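Local coordinates for glycosyl hydrolases family 31 family protein (PDB 6DRU) that releases alpha-xylose from the non-reducing terminal glucose of xyloglucan oligosaccharides, at residues E17-Q22 against V31-F36; W393-D398 against L468-Y473; M619-T624 against Y665-G670. One frame throughout, in Å; residues are numbered along the deposited sequence.

The three contacts follow one another along the chain and lie in three different parts of the enzyme. Interaction 1 joins the strands of a hairpin in the N-terminal beta region, interaction 2 pairs two neighbouring strand ends of the TIM barrel, and interaction 3 packs a short helix and turn on a loop of the C-terminal domain. Only interaction 2 reaches the sugar: W393, D395 and R470 line the pocket of the bound alpha-xylose. Its centre is 33 Å from that of interaction 1 and 35 Å from that of interaction 3, with nearest atoms about 14 Å and about 17 Å away. Interactions 1 and 3 are 41 Å apart between centres, and neither touches an annotated site.

Interaction 1 of 3, residues E17-Q22 against V31-F36; sequences ETILIQ and VRAWPF
R32 NH2 is held by two oxygens: it donates to Q22 OE1 at 2.7 Å, the amide oxygen lying near the edge of the guanidinium, and it also bonds to the carbonyl of G61. The Q22 bond is bent, 139° at the hydrogen, and NH2 lies out of the plane of the amide carbonyl. Beyond it, Q22 NE2 is taken up by the carbonyls of S63 and G61. R32 NE donates to a water 2.7 Å away that lies within reach of both L20 O and Q22 OE1. An arginine bent partway along its chain can serve these partners while lying alongside L20, whose CD2 approaches NH2 obliquely.

The two strands, 17-23 and 28-35, form an antiparallel beta hairpin inside a larger mixed sheet, consistent with the N-terminal beta domain of family 31 enzymes; strand 10-14 flanks one side and strand 216-222 the other. T18 pairs with W34 and L20 with R32 as hydrogen-bonded pairs. The straightest of their four bonds runs from L20 N to R32 O (2.7 Å, 172°). On the same face as these residues, W34 lays its indole beside T18. With chi1 at 61°, its CG sits between the backbone N and the carbonyl carbon, which brings the ring under T18 CB, 4.0 Å from the centroid of the five-membered ring. T18 CG2 touches W34 CZ2 at 3.6 Å, and T18 OG1 is hydrogen-bonded to Q13 OE1.

The other face is built from branched and small side chains. V31 lies beside both isoleucines, CG1 4.0 Å from I19 CG2 and CG2 3.8 Å from I21 CG2. The small A33 sets its CB against I19 CG1. P35 pairs with E17 at a non-hydrogen-bonded position, where the N-H a proline lacks is not needed by strand 17-23.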
loop_
_atom_site.group_PDB
_atom_site.type_symbol
_atom_site.label_atom_id
_atom_site.label_comp_id
_atom_site.label_asym_id
_atom_site.label_seq_id
_atom_site.Cartn_x
_atom_site.Cartn_y
_atom_site.Cartn_z
ATOM N N GLU A 17 17.512 3.299 14.513
ATOM C CA GLU A 17 17.935 4.283 13.527
ATOM C C GLU A 17 19.384 4.688 13.769
ATOM O O GLU A 17 19.821 4.833 14.915
ATOM C CB GLU A 17 17.026 5.519 13.544
ATOM C CG GLU A 17 17.157 6.409 14.769
ATOM C CD GLU A 17 16.610 7.807 14.539
ATOM O OE1 GLU A 17 16.538 8.239 13.368
ATOM O OE2 GLU A 17 16.250 8.473 15.534
ATOM N N THR A 18 20.130 4.843 12.679
ATOM C CA THR A 18 21.526 5.255 12.718
ATOM C C THR A 18 21.651 6.643 12.106
ATOM O O THR A 18 21.132 6.887 11.013
ATOM C CB THR A 18 22.411 4.263 11.961
ATOM O OG1 THR A 18 22.224 2.947 12.497
ATOM C CG2 THR A 18 23.876 4.651 12.087
ATOM N N ILE A 19 22.343 7.543 12.801
ATOM C CA ILE A 19 22.563 8.907 12.331
ATOM C C ILE A 19 24.062 9.122 12.189
ATOM O O ILE A 19 24.813 8.967 13.161
ATOM C CB ILE A 19 21.953 9.957 13.274
ATOM C CG1 ILE A 19 20.458 9.703 13.493
ATOM C CG2 ILE A 19 22.175 11.354 12.718
ATOM C CD1 ILE A 19 20.145 8.938 14.760
ATOM N N LEU A 20 24.497 9.479 10.982
ATOM C CA LEU A 20 25.905 9.713 10.680
ATOM C C LEU A 20 26.089 11.187 10.337
ATOM O O LEU A 20 25.659 11.640 9.271
ATOM C CB LEU A 20 26.370 8.818 9.533
ATOM C CG LEU A 20 27.793 9.049 9.021
ATOM C CD1 LEU A 20 28.807 8.754 10.112
ATOM C CD2 LEU A 20 28.066 8.202 7.787
ATOM N N ILE A 21 26.722 11.930 11.241
ATOM C CA ILE A 21 26.990 13.352 11.058
ATOM C C ILE A 21 28.477 13.514 10.773
ATOM O O ILE A 21 29.319 13.070 11.563
ATOM C CB ILE A 21 26.577 14.170 12.290
ATOM C CG1 ILE A 21 25.176 13.769 12.753
ATOM C CG2 ILE A 21 26.627 15.658 11.979
ATOM C CD1 ILE A 21 25.107 13.413 14.222
ATOM N N GLN A 22 28.801 14.148 9.648
ATOM C CA GLN A 22 30.186 14.354 9.257
ATOM C C GLN A 22 30.429 15.817 8.916
ATOM O O GLN A 22 29.554 16.478 8.343
ATOM C CB GLN A 22 30.553 13.491 8.041
ATOM C CG GLN A 22 30.139 12.038 8.151
ATOM C CD GLN A 22 30.266 11.304 6.832
ATOM O OE1 GLN A 22 29.527 11.573 5.885
ATOM N NE2 GLN A 22 31.212 10.375 6.761
ATOM N N VAL A 31 24.452 15.301 7.335
ATOM C CA VAL A 31 23.712 14.405 8.216
ATOM C C VAL A 31 22.988 13.372 7.367
ATOM O O VAL A 31 22.299 13.725 6.402
ATOM C CB VAL A 31 22.719 15.175 9.105
ATOM C CG1 VAL A 31 21.885 14.210 9.930
ATOM C CG2 VAL A 31 23.461 16.140 10.009
ATOM N N ARG A 32 23.151 12.099 7.723
ATOM C CA ARG A 32 22.449 10.998 7.080
ATOM C C ARG A 32 21.862 10.086 8.147
ATOM O O ARG A 32 22.513 9.802 9.158
ATOM C CB ARG A 32 23.379 10.209 6.147
ATOM C CG ARG A 32 23.546 10.858 4.783
ATOM C CD ARG A 32 24.511 10.094 3.893
ATOM N NE ARG A 32 25.892 10.220 4.347
ATOM C CZ ARG A 32 26.943 9.765 3.672
ATOM N NH1 ARG A 32 26.774 9.155 2.507
ATOM N NH2 ARG A 32 28.165 9.924 4.161
ATOM N N ALA A 33 20.630 9.636 7.922
ATOM C CA ALA A 33 19.919 8.811 8.886
ATOM C C ALA A 33 19.107 7.751 8.158
ATOM O O ALA A 33 18.562 8.009 7.081
ATOM C CB ALA A 33 18.998 9.658 9.777
ATOM N N TRP A 34 19.027 6.558 8.756
ATOM C CA TRP A 34 18.283 5.452 8.172
ATOM C C TRP A 34 17.810 4.501 9.262
ATOM O O TRP A 34 18.550 4.260 10.226
ATOM C CB TRP A 34 19.126 4.683 7.150
ATOM C CG TRP A 34 20.366 4.047 7.717
ATOM C CD1 TRP A 34 20.472 2.802 8.265
ATOM C CD2 TRP A 34 21.677 4.622 7.777
ATOM N NE1 TRP A 34 21.765 2.568 8.667
ATOM C CE2 TRP A 34 22.524 3.671 8.379
ATOM C CE3 TRP A 34 22.216 5.851 7.383
ATOM C CZ2 TRP A 34 23.880 3.908 8.594
ATOM C CZ3 TRP A 34 23.564 6.085 7.600
ATOM C CH2 TRP A 34 24.379 5.117 8.199
ATOM N N PRO A 35 16.589 3.965 9.150
ATOM C CA PRO A 35 16.133 2.951 10.111
ATOM C C PRO A 35 16.355 1.520 9.636
ATOM O O PRO A 35 16.054 1.181 8.485
ATOM C CB PRO A 35 14.640 3.264 10.252
ATOM C CG PRO A 35 14.257 3.802 8.908
ATOM C CD PRO A 35 15.479 4.490 8.334
ATOM N N PHE A 36 16.894 0.682 10.527
ATOM C CA PHE A 36 17.061 -0.757 10.321
ATOM C C PHE A 36 18.063 -1.115 9.226
ATOM O O PHE A 36 19.137 -1.649 9.526
ATOM C CB PHE A 36 15.711 -1.420 10.028
ATOM C CG PHE A 36 14.806 -1.510 11.227
ATOM C CD1 PHE A 36 15.008 -2.487 12.189
ATOM C CD2 PHE A 36 13.750 -0.626 11.388
ATOM C CE1 PHE A 36 14.181 -2.578 13.293
ATOM C CE2 PHE A 36 12.915 -0.713 12.490
ATOM C CZ PHE A 36 13.132 -1.691 13.444
HETATM O O HOH W 1 26.463 12.079 6.255
#

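Interaction 2 of 3, residues W393-D398 against L468-Y473; sequences WIDQAD and LSRSGY. With XYS (alpha-D-xylopyranose), chain N; BGC (beta-D-glucopyranose), chain F.
W393 and L468 stand side by side on adjacent parallel strands of the TIM barrel, at the ends where the chain leaves the sheet to form the active site. L468 CD2 sits over one face of the indole, 3.5 Å from the centroid of its five-membered ring, while the far edge of the ring faces xylose O3. A large flat tryptophan thus serves both as wall of the pocket and as a seat for the leucine. I394 continues the strand: its N gives a weak bond to L468 O (2.8 Å), and its CD1 packs on S469 CB.

D395 is one of two active-site aspartates, the other being the proton donor D487. Its OD1 lies 3.0 Å from xylose C1, consistent with the nucleophile of family 31 enzymes. Its OD2 faces R470 NH1 at 3.4 Å, a salt bridge through charge alone, since the oxygen lies well out of the guanidinium plane and no N-H points at it. Q396 lays its CA over one face of this guanidinium, which a fold at chi3 (64°) turns toward the sugar. D398 OD1 takes a hydrogen-bonded salt bridge from R470 NH2, 2.7 Å and 157° at the hydrogen, on the syn side of the carboxylate, so the two aspartates share R470. Arginine suits this place because one flat cation can serve several acceptors: D398, with the water on NE and xylose O2 on NH1 (3.2 Å), helps hold the group's rotation. That water also reaches D398 OD2, and a second, bonded to S471 OG, donates to D398 OD2 at 2.7 Å.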
loop_
_atom_site.group_PDB
_atom_site.type_symbol
_atom_site.label_atom_id
_atom_site.label_comp_id
_atom_site.label_asym_id
_atom_site.label_seq_id
_atom_site.Cartn_x
_atom_site.Cartn_y
_atom_site.Cartn_z
ATOM N N TRP A 393 16.962 22.428 -27.393
ATOM C CA TRP A 393 15.882 22.952 -26.565
ATOM C C TRP A 393 15.118 21.760 -26.000
ATOM O O TRP A 393 14.268 21.175 -26.679
ATOM C CB TRP A 393 14.979 23.867 -27.390
ATOM C CG TRP A 393 13.926 24.577 -26.606
ATOM C CD1 TRP A 393 13.757 24.560 -25.254
ATOM C CD2 TRP A 393 12.892 25.420 -27.129
ATOM N NE1 TRP A 393 12.682 25.335 -24.904
ATOM C CE2 TRP A 393 12.133 25.875 -26.036
ATOM C CE3 TRP A 393 12.534 25.830 -28.417
ATOM C CZ2 TRP A 393 11.037 26.723 -26.188
ATOM C CZ3 TRP A 393 11.448 26.673 -28.567
ATOM C CH2 TRP A 393 10.711 27.109 -27.459
ATOM N N ILE A 394 15.433 21.391 -24.759
ATOM C CA ILE A 394 14.836 20.218 -24.120
ATOM C C ILE A 394 13.615 20.694 -23.339
ATOM O O ILE A 394 13.682 21.014 -22.152
ATOM C CB ILE A 394 15.837 19.465 -23.255
ATOM C CG1 ILE A 394 16.790 20.443 -22.561
ATOM C CG2 ILE A 394 16.578 18.483 -24.119
ATOM C CD1 ILE A 394 17.778 19.781 -21.623
ATOM N N ASP A 395 12.482 20.720 -24.024
ATOM C CA ASP A 395 11.247 21.287 -23.515
ATOM C C ASP A 395 10.351 20.189 -22.954
ATOM O O ASP A 395 10.439 19.026 -23.358
ATOM C CB ASP A 395 10.534 22.043 -24.639
ATOM C CG ASP A 395 9.269 22.729 -24.182
ATOM O OD1 ASP A 395 8.276 22.685 -24.939
ATOM O OD2 ASP A 395 9.256 23.286 -23.064
ATOM N N GLN A 396 9.504 20.570 -21.996
ATOM C CA GLN A 396 8.421 19.713 -21.505
ATOM C C GLN A 396 8.945 18.426 -20.874
ATOM O O GLN A 396 8.353 17.356 -21.025
ATOM C CB GLN A 396 7.424 19.401 -22.622
ATOM C CG GLN A 396 6.545 20.575 -22.973
ATOM C CD GLN A 396 5.164 20.456 -22.374
ATOM O OE1 GLN A 396 4.504 19.430 -22.520
ATOM N NE2 GLN A 396 4.720 21.503 -21.691
ATOM N N ALA A 397 10.059 18.528 -20.154
ATOM C CA ALA A 397 10.681 17.382 -19.501
ATOM C C ALA A 397 10.621 17.503 -17.980
ATOM O O ALA A 397 11.596 17.225 -17.279
ATOM C CB ALA A 397 12.123 17.214 -19.966
ATOM N N ASP A 398 9.463 17.913 -17.455
ATOM C CA ASP A 398 9.321 18.072 -16.012
ATOM C C ASP A 398 9.359 16.733 -15.288
ATOM O O ASP A 398 9.836 16.660 -14.149
ATOM C CB ASP A 398 8.024 18.817 -15.691
ATOM C CG ASP A 398 8.028 20.250 -16.202
ATOM O OD1 ASP A 398 7.809 20.454 -17.417
ATOM O OD2 ASP A 398 8.250 21.174 -15.389
ATOM N N LEU A 468 18.563 24.548 -23.628
ATOM C CA LEU A 468 17.492 25.343 -23.037
ATOM C C LEU A 468 16.515 24.387 -22.364
ATOM O O LEU A 468 15.819 23.623 -23.040
ATOM C CB LEU A 468 16.801 26.197 -24.099
ATOM C CG LEU A 468 15.645 27.099 -23.663
ATOM C CD1 LEU A 468 16.089 28.083 -22.593
ATOM C CD2 LEU A 468 15.082 27.841 -24.862
ATOM N N SER A 469 16.470 24.430 -21.034
ATOM C CA SER A 469 15.647 23.529 -20.242
ATOM C C SER A 469 14.608 24.316 -19.456
ATOM O O SER A 469 14.833 25.470 -19.077
ATOM C CB SER A 469 16.511 22.699 -19.282
ATOM O OG SER A 469 15.716 22.049 -18.306
ATOM N N ARG A 470 13.467 23.676 -19.206
ATOM C CA ARG A 470 12.379 24.274 -18.444
ATOM C C ARG A 470 12.300 23.752 -17.017
ATOM O O ARG A 470 11.412 24.166 -16.266
ATOM C CB ARG A 470 11.043 24.028 -19.151
ATOM C CG ARG A 470 10.010 25.121 -18.942
ATOM C CD ARG A 470 8.733 24.806 -19.698
ATOM N NE ARG A 470 8.088 23.597 -19.203
ATOM C CZ ARG A 470 7.079 22.988 -19.816
ATOM N NH1 ARG A 470 6.604 23.475 -20.955
ATOM N NH2 ARG A 470 6.550 21.891 -19.294
ATOM N N SER A 471 13.200 22.853 -16.627
ATOM C CA SER A 471 13.168 22.267 -15.296
ATOM C C SER A 471 14.578 21.836 -14.913
ATOM O O SER A 471 15.514 21.907 -15.715
ATOM C CB SER A 471 12.189 21.090 -15.233
ATOM O OG SER A 471 11.952 20.688 -13.895
ATOM N N GLY A 472 14.715 21.383 -13.675
ATOM C CA GLY A 472 16.011 20.978 -13.170
ATOM C C GLY A 472 15.890 20.588 -11.719
ATOM O O GLY A 472 14.794 20.299 -11.236
ATOM N N TYR A 473 17.019 20.592 -11.016
ATOM C CA TYR A 473 16.991 20.235 -9.604
ATOM C C TYR A 473 18.280 20.722 -8.944
ATOM O O TYR A 473 18.915 21.667 -9.425
ATOM C CB TYR A 473 16.773 18.721 -9.437
ATOM C CG TYR A 473 16.186 18.344 -8.098
ATOM C CD1 TYR A 473 15.027 18.953 -7.634
ATOM C CD2 TYR A 473 16.789 17.384 -7.297
ATOM C CE1 TYR A 473 14.485 18.618 -6.410
ATOM C CE2 TYR A 473 16.252 17.040 -6.069
ATOM C CZ TYR A 473 15.099 17.661 -5.632
ATOM O OH TYR A 473 14.556 17.325 -4.412
HETATM C C1 XYS N . 5.883 24.456 -24.481
HETATM C C2 XYS N . 7.021 25.423 -24.248
HETATM C C3 XYS N . 6.956 26.520 -25.286
HETATM C C4 XYS N . 6.912 25.910 -26.670
HETATM C C5 XYS N . 5.805 24.880 -26.730
HETATM O O1 XYS N . 4.659 25.146 -24.392
HETATM O O2 XYS N . 6.917 25.975 -22.957
HETATM O O3 XYS N . 8.088 27.350 -25.172
HETATM O O4 XYS N . 6.664 26.920 -27.618
HETATM O O5 XYS N . 6.020 23.880 -25.759
HETATM C C2 BGC F . -1.391 23.426 -23.301
HETATM C C3 BGC F . -0.379 22.682 -22.499
HETATM C C4 BGC F . 0.789 22.254 -23.405
HETATM C C5 BGC F . 1.308 23.434 -24.179
HETATM C C6 BGC F . 2.373 22.973 -25.164
HETATM C C1 BGC F . -0.693 24.579 -23.974
HETATM O O2 BGC F . -2.449 23.917 -22.450
HETATM O O3 BGC F . -0.976 21.570 -21.937
HETATM O O4 BGC F . 1.834 21.727 -22.618
HETATM O O5 BGC F . 0.257 24.046 -24.900
HETATM O O6 BGC F . 2.563 23.963 -26.153
HETATM O O HOH W 2 8.572 23.527 -16.391
HETATM O O HOH W 3 9.724 21.626 -13.200
#

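Interaction 3 of 3, residues M619-T624 against Y665-G670; sequences MDFEKT and YLPQTG
F621 of the short helical turn 618-621 leans on P667 and Q668, the loop that follows strand 661-666, in the beta-rich C-terminal domain of this family 31 enzyme. Turn and loop meet by van der Waals contact, side-chain carbons touching both apolar groups and loop backbone. From the start of the side chain, F621 CB lies 3.9 Å from both P667 CB and Q668 O. Its CG is placed beside the backbone N by chi1 of -48°, which tips the ring toward the loop. The proline comes over one face of that ring: P667 CB stands 3.8 Å from the ring centroid, a CH-pi contact, and touches F621 CD2 at 3.5 Å. A rigid, flat-sided proline suits the place. The opposite face is covered by CB of the adjoining D620. Farther out, F621 CD1 lies obliquely near the carbonyl oxygen of Q668, CE1 reaches T669 CG2 at 3.9 Å, and CE2 meets P667 CG at 3.8 Å. I628 of helix 628-633 packs against both F621 and P667.

The second arm is T624. Its methyl lies anti to the backbone N (OG1 at chi1 -60°), aiming CG2 at Q668 CG (3.6 Å) and at Q668 O, a carbonyl that thus sits between T624 and F621. The loop itself is pinned from outside: Q668 N bonds to D625, and P667 O to W677. Glycine suits the turn, since G670 takes a positive phi of 112°, where a CB would press on the carbonyl oxygen of T669. T624 CG2 lies 3.2 Å from G670 N.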
loop_
_atom_site.group_PDB
_atom_site.type_symbol
_atom_site.label_atom_id
_atom_site.label_comp_id
_atom_site.label_asym_id
_atom_site.label_seq_id
_atom_site.Cartn_x
_atom_site.Cartn_y
_atom_site.Cartn_z
ATOM N N MET A 619 21.378 40.682 -0.871
ATOM C CA MET A 619 22.728 40.142 -0.973
ATOM C C MET A 619 23.786 41.236 -0.943
ATOM O O MET A 619 24.932 40.974 -0.560
ATOM C CB MET A 619 22.867 39.311 -2.246
ATOM C CG MET A 619 22.178 37.964 -2.168
ATOM S SD MET A 619 22.876 36.779 -3.327
ATOM C CE MET A 619 22.627 37.671 -4.840
ATOM N N ASP A 620 23.432 42.458 -1.345
ATOM C CA ASP A 620 24.395 43.546 -1.413
ATOM C C ASP A 620 24.136 44.680 -0.431
ATOM O O ASP A 620 25.061 45.450 -0.154
ATOM C CB ASP A 620 24.436 44.135 -2.831
ATOM C CG ASP A 620 25.268 43.300 -3.788
ATOM O OD1 ASP A 620 26.281 42.716 -3.345
ATOM O OD2 ASP A 620 24.913 43.237 -4.985
ATOM N N PHE A 621 22.920 44.802 0.113
ATOM C CA PHE A 621 22.589 45.960 0.934
ATOM C C PHE A 621 21.852 45.596 2.219
ATOM O O PHE A 621 21.228 46.470 2.829
ATOM C CB PHE A 621 21.758 46.973 0.137
ATOM C CG PHE A 621 22.320 47.296 -1.220
ATOM C CD1 PHE A 621 23.468 48.060 -1.348
ATOM C CD2 PHE A 621 21.687 46.853 -2.371
ATOM C CE1 PHE A 621 23.985 48.362 -2.596
ATOM C CE2 PHE A 621 22.200 47.155 -3.624
ATOM C CZ PHE A 621 23.350 47.911 -3.735
ATOM N N GLU A 622 21.892 44.333 2.651
ATOM C CA GLU A 622 21.328 44.022 3.962
ATOM C C GLU A 622 22.245 44.507 5.076
ATOM O O GLU A 622 21.777 45.061 6.076
ATOM C CB GLU A 622 21.070 42.525 4.116
ATOM C CG GLU A 622 20.177 42.213 5.312
ATOM C CD GLU A 622 20.227 40.761 5.738
ATOM O OE1 GLU A 622 21.259 40.346 6.306
ATOM O OE2 GLU A 622 19.233 40.039 5.515
ATOM N N LYS A 623 23.556 44.296 4.921
ATOM C CA LYS A 623 24.512 44.838 5.880
ATOM C C LYS A 623 24.402 46.354 5.970
ATOM O O LYS A 623 24.567 46.933 7.050
ATOM C CB LYS A 623 25.934 44.443 5.482
ATOM C CG LYS A 623 26.297 42.992 5.735
ATOM C CD LYS A 623 27.553 42.614 4.957
ATOM C CE LYS A 623 28.328 41.496 5.637
ATOM N NZ LYS A 623 29.548 41.131 4.864
ATOM N N THR A 624 24.128 47.014 4.845
ATOM C CA THR A 624 24.117 48.480 4.804
ATOM C C THR A 624 22.742 49.052 5.137
ATOM O O THR A 624 22.538 49.614 6.217
ATOM C CB THR A 624 24.571 48.980 3.437
ATOM O OG1 THR A 624 25.897 48.514 3.175
ATOM C CG2 THR A 624 24.584 50.482 3.464
ATOM N N TYR A 665 13.440 52.416 -5.764
ATOM C CA TYR A 665 14.109 52.532 -4.476
ATOM C C TYR A 665 15.606 52.315 -4.661
ATOM O O TYR A 665 16.039 51.222 -5.040
ATOM C CB TYR A 665 13.556 51.534 -3.460
ATOM C CG TYR A 665 14.300 51.595 -2.148
ATOM C CD1 TYR A 665 14.080 52.635 -1.257
ATOM C CD2 TYR A 665 15.235 50.627 -1.808
ATOM C CE1 TYR A 665 14.761 52.709 -0.063
ATOM C CE2 TYR A 665 15.922 50.690 -0.611
ATOM C CZ TYR A 665 15.679 51.736 0.257
ATOM O OH TYR A 665 16.353 51.813 1.451
ATOM N N LEU A 666 16.392 53.357 -4.395
ATOM C CA LEU A 666 17.843 53.246 -4.430
ATOM C C LEU A 666 18.328 52.833 -3.048
ATOM O O LEU A 666 18.157 53.602 -2.090
ATOM C CB LEU A 666 18.471 54.565 -4.843
ATOM C CG LEU A 666 18.000 55.088 -6.196
ATOM C CD1 LEU A 666 18.420 56.530 -6.374
ATOM C CD2 LEU A 666 18.542 54.223 -7.322
ATOM N N PRO A 667 18.910 51.647 -2.887
ATOM C CA PRO A 667 19.352 51.220 -1.556
ATOM C C PRO A 667 20.533 52.044 -1.066
ATOM O O PRO A 667 21.249 52.693 -1.832
ATOM C CB PRO A 667 19.748 49.752 -1.763
ATOM C CG PRO A 667 19.138 49.359 -3.082
ATOM C CD PRO A 667 19.125 50.605 -3.901
ATOM N N GLN A 668 20.729 52.002 0.248
ATOM C CA GLN A 668 21.875 52.644 0.874
ATOM C C GLN A 668 23.125 51.804 0.642
ATOM O O GLN A 668 23.070 50.571 0.667
ATOM C CB GLN A 668 21.625 52.820 2.371
ATOM C CG GLN A 668 22.727 53.542 3.114
ATOM C CD GLN A 668 22.478 55.030 3.196
ATOM O OE1 GLN A 668 22.937 55.797 2.350
ATOM N NE2 GLN A 668 21.746 55.449 4.224
ATOM N N THR A 669 24.251 52.475 0.391
ATOM C CA THR A 669 25.517 51.798 0.143
ATOM C C THR A 669 26.519 51.944 1.280
ATOM O O THR A 669 27.514 51.209 1.300
ATOM C CB THR A 669 26.160 52.304 -1.156
ATOM O OG1 THR A 669 26.408 53.714 -1.053
ATOM C CG2 THR A 669 25.247 52.031 -2.340
ATOM N N GLY A 670 26.289 52.857 2.222
ATOM C CA GLY A 670 27.168 53.030 3.363
ATOM C C GLY A 670 27.935 54.335 3.397
ATOM O O GLY A 670 28.683 54.564 4.355
#